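Local coordinates for protein copper-containing nitrite reductase (Thermus scotoductus, PDB 6HBE) that probably catalyses the one-electron reduction of nitrite to nitric oxide, as a trimeric three-domain copper enzyme of the denitrification pathway, at residues 110-115 with 205-210. Sequence-based numbering, arbitrary orientation.
Sequences VFMYHC and LNVGPN. With CU (copper (II) ion), chain M; CU (copper (II) ion), chain N.
Leu205 sets its CD2 methyl to one side of the plane of the peptide group joining Phe111 to Met112, off the edge between Phe111 O, 4.0 Å away, and Met112 CA, 3.7 Å away. A second flat group, the His114 imidazole, lies beyond the contact and is held at its edges: NE2 binds a copper ion at 2.0 Å, and ND1 gives a hydrogen bond of 3.0 Å to Cys115 O (N-H...O 155°), with that oxygen close to the ring plane but the donor well above the carbonyl plane. The bond thus limits rotation of the ring. A water, His80 and, from a second subunit, His267 complete this type 2 site; Cys115 SG binds the type 1 copper of the first domain at 2.1 Å, with His75, His125 and Gln130.

Between the strands the packing is apolar. Met112 swings CG away from its own backbone N (chi1 -168°) and stays extended beyond it, which carries CE to Val207 CB, 3.7 Å away, the two side chains crossing nearly perpendicularly. Farther back, Val110 CG1 touches Leu205 CB at 4.1 Å. The strand axes approach to 7.9 Å and run 28° from parallel, evidence of sheet-on-sheet packing between the first two cupredoxin domains. Met112 also packs on His80 and on His267 of the second subunit, hence between this interface and two type 2 copper ligands. An alanine here would lose the thioether and is likely to leave Val207 CB without its partner across this contact and those two imidazoles less firmly packed.

No hydrogen bond joins the segments, so van der Waals contacts of apolar side chains couple them directly, while adjacent His114 and Cys115 bind different coppers and form a covalent link that probably carries electrons from type 1 to type 2 copper, as in other copper nitrite reductases.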
ATOM      1  N   VAL C 110      -1.071 -24.941   4.842  1.00 21.07           N
ATOM      2  CA  VAL C 110       0.116 -24.382   4.181  1.00 20.22           C
ATOM      3  C   VAL C 110       0.659 -23.270   5.079  1.00 20.96           C
ATOM      4  O   VAL C 110      -0.041 -22.256   5.310  1.00 20.32           O
ATOM      5  CB  VAL C 110      -0.244 -23.832   2.780  1.00 21.52           C
ATOM      6  CG1 VAL C 110       0.982 -23.169   2.125  1.00 20.96           C
ATOM      7  CG2 VAL C 110      -0.770 -24.960   1.882  1.00 22.65           C
ATOM      8  N   PHE C 111       1.887 -23.462   5.582  1.00 19.28           N
ATOM      9  CA  PHE C 111       2.488 -22.613   6.612  1.00 20.97           C
ATOM     10  C   PHE C 111       3.788 -21.964   6.148  1.00 19.76           C
ATOM     11  O   PHE C 111       4.613 -22.594   5.480  1.00 20.53           O
ATOM     12  CB  PHE C 111       2.739 -23.412   7.884  1.00 20.50           C
ATOM     13  CG  PHE C 111       1.484 -23.979   8.482  1.00 20.88           C
ATOM     14  CD1 PHE C 111       0.653 -23.177   9.275  1.00 20.98           C
ATOM     15  CD2 PHE C 111       1.108 -25.281   8.220  1.00 21.10           C
ATOM     16  CE1 PHE C 111      -0.530 -23.672   9.797  1.00 22.79           C
ATOM     17  CE2 PHE C 111      -0.088 -25.800   8.735  1.00 21.69           C
ATOM     18  CZ  PHE C 111      -0.904 -25.000   9.524  1.00 22.87           C
ATOM     19  N   MET C 112       3.994 -20.711   6.545  1.00 18.59           N
ATOM     20  CA  MET C 112       5.285 -20.028   6.344  1.00 18.16           C
ATOM     21  C   MET C 112       6.319 -20.473   7.392  1.00 20.85           C
ATOM     22  O   MET C 112       5.967 -20.750   8.553  1.00 19.68           O
ATOM     23  CB  MET C 112       5.094 -18.504   6.462  1.00 19.67           C
ATOM     24  CG  MET C 112       6.263 -17.604   6.002  1.00 19.50           C
ATOM     25  SD  MET C 112       5.727 -15.867   6.036  1.00 19.71           S
ATOM     26  CE  MET C 112       7.235 -14.963   5.727  1.00 19.27           C
ATOM     27  N   TYR C 113       7.597 -20.485   6.998  1.00 20.29           N
ATOM     28  CA  TYR C 113       8.711 -20.449   7.956  1.00 21.51           C
ATOM     29  C   TYR C 113       9.643 -19.332   7.508  1.00 22.42           C
ATOM     30  O   TYR C 113       9.622 -18.955   6.332  1.00 21.00           O
ATOM     31  CB  TYR C 113       9.436 -21.834   8.103  1.00 22.40           C
ATOM     32  CG  TYR C 113      10.298 -22.267   6.926  1.00 21.46           C
ATOM     33  CD1 TYR C 113      11.580 -21.714   6.738  1.00 23.31           C
ATOM     34  CD2 TYR C 113       9.860 -23.230   6.014  1.00 22.98           C
ATOM     35  CE1 TYR C 113      12.379 -22.104   5.687  1.00 24.14           C
ATOM     36  CE2 TYR C 113      10.671 -23.616   4.941  1.00 22.81           C
ATOM     37  CZ  TYR C 113      11.923 -23.042   4.785  1.00 23.94           C
ATOM     38  OH  TYR C 113      12.763 -23.349   3.735  1.00 24.43           O
ATOM     39  N   HIS C 114      10.432 -18.785   8.433  1.00 21.00           N
ATOM     40  CA  HIS C 114      11.297 -17.642   8.137  1.00 20.53           C
ATOM     41  C   HIS C 114      12.331 -17.448   9.243  1.00 21.19           C
ATOM     42  O   HIS C 114      12.219 -18.032  10.317  1.00 20.56           O
ATOM     43  CB  HIS C 114      10.455 -16.330   7.951  1.00 22.13           C
ATOM     44  CG  HIS C 114       9.609 -15.956   9.136  1.00 21.72           C
ATOM     45  ND1 HIS C 114      10.096 -15.205  10.186  1.00 22.62           N
ATOM     46  CD2 HIS C 114       8.315 -16.216   9.436  1.00 21.62           C
ATOM     47  CE1 HIS C 114       9.157 -15.047  11.099  1.00 22.67           C
ATOM     48  NE2 HIS C 114       8.049 -15.605  10.654  1.00 23.69           N
ATOM     49  N   CYS C 115      13.331 -16.626   8.990  1.00 20.27           N
ATOM     50  CA  CYS C 115      14.362 -16.385   9.982  1.00 22.06           C
ATOM     51  C   CYS C 115      13.768 -15.604  11.164  1.00 22.04           C
ATOM     52  O   CYS C 115      12.907 -14.742  10.964  1.00 23.53           O
ATOM     53  CB  CYS C 115      15.542 -15.581   9.402  1.00 23.11           C
ATOM     54  SG  CYS C 115      17.014 -15.537  10.507  1.00 23.85           S
ATOM     55  N   LEU C 205       1.211 -19.695  -0.969  1.00 18.23           N
ATOM     56  CA  LEU C 205       1.559 -18.903   0.207  1.00 17.54           C
ATOM     57  C   LEU C 205       2.068 -17.557  -0.263  1.00 17.96           C
ATOM     58  O   LEU C 205       3.033 -17.485  -1.033  1.00 18.43           O
ATOM     59  CB  LEU C 205       2.643 -19.621   1.039  1.00 18.04           C
ATOM     60  CG  LEU C 205       3.326 -18.857   2.193  1.00 18.54           C
ATOM     61  CD1 LEU C 205       2.359 -18.509   3.282  1.00 18.75           C
ATOM     62  CD2 LEU C 205       4.502 -19.607   2.784  1.00 19.82           C
ATOM     63  N   ASN C 206       1.442 -16.482   0.220  1.00 17.92           N
ATOM     64  CA  ASN C 206       1.973 -15.107  -0.019  1.00 17.17           C
ATOM     65  C   ASN C 206       2.850 -14.777   1.176  1.00 18.52           C
ATOM     66  O   ASN C 206       2.313 -14.544   2.272  1.00 19.16           O
ATOM     67  CB  ASN C 206       0.854 -14.033  -0.142  1.00 16.18           C
ATOM     68  CG  ASN C 206       1.396 -12.635  -0.390  1.00 17.18           C
ATOM     69  OD1 ASN C 206       2.582 -12.451  -0.741  1.00 18.12           O
ATOM     70  ND2 ASN C 206       0.537 -11.607  -0.183  1.00 17.87           N
ATOM     71  N   VAL C 207       4.163 -14.710   0.994  1.00 18.10           N
ATOM     72  CA  VAL C 207       5.034 -14.348   2.129  1.00 20.46           C
ATOM     73  C   VAL C 207       5.118 -12.814   2.318  1.00 20.78           C
ATOM     74  O   VAL C 207       5.553 -12.342   3.354  1.00 19.75           O
ATOM     75  CB  VAL C 207       6.472 -14.919   2.078  1.00 22.76           C
ATOM     76  CG1 VAL C 207       6.494 -16.425   1.905  1.00 21.36           C
ATOM     77  CG2 VAL C 207       7.338 -14.229   1.052  1.00 25.85           C
ATOM     78  N   GLY C 208       4.701 -12.051   1.329  1.00 19.19           N
ATOM     79  CA  GLY C 208       4.830 -10.602   1.400  1.00 20.28           C
ATOM     80  C   GLY C 208       6.299 -10.177   1.182  1.00 19.63           C
ATOM     81  O   GLY C 208       6.898 -10.581   0.179  1.00 20.62           O
ATOM     82  N   PRO C 209       6.905  -9.408   2.101  1.00 19.99           N
ATOM     83  CA  PRO C 209       6.393  -9.159   3.440  1.00 20.36           C
ATOM     84  C   PRO C 209       5.434  -7.982   3.645  1.00 20.53           C
ATOM     85  O   PRO C 209       4.894  -7.844   4.784  1.00 21.20           O
ATOM     86  CB  PRO C 209       7.689  -8.918   4.265  1.00 21.24           C
ATOM     87  CG  PRO C 209       8.773  -9.434   3.429  1.00 22.23           C
ATOM     88  CD  PRO C 209       8.337  -9.053   2.046  1.00 21.09           C
ATOM     89  N   ASN C 210       5.213  -7.138   2.627  1.00 18.40           N
ATOM     90  CA  ASN C 210       4.301  -5.974   2.746  1.00 18.42           C
ATOM     91  C   ASN C 210       2.965  -6.019   1.982  1.00 18.24           C
ATOM     92  O   ASN C 210       1.986  -5.457   2.450  1.00 17.81           O
ATOM     93  CB  ASN C 210       5.034  -4.706   2.266  1.00 19.06           C
ATOM     94  CG  ASN C 210       6.010  -4.160   3.290  1.00 19.77           C
ATOM     95  OD1 ASN C 210       5.758  -4.206   4.496  1.00 22.21           O
ATOM     96  ND2 ASN C 210       7.106  -3.615   2.820  1.00 19.20           N
TER
HETATM   97 CU    CU M 501       6.168 -15.566  11.358  1.00 23.61          CU
HETATM   98 CU    CU N 502      18.554 -14.398   9.548  1.00 24.97          CU
HETATM   99  O   HOH W   1       6.535 -15.873  13.246  1.00 28.85           O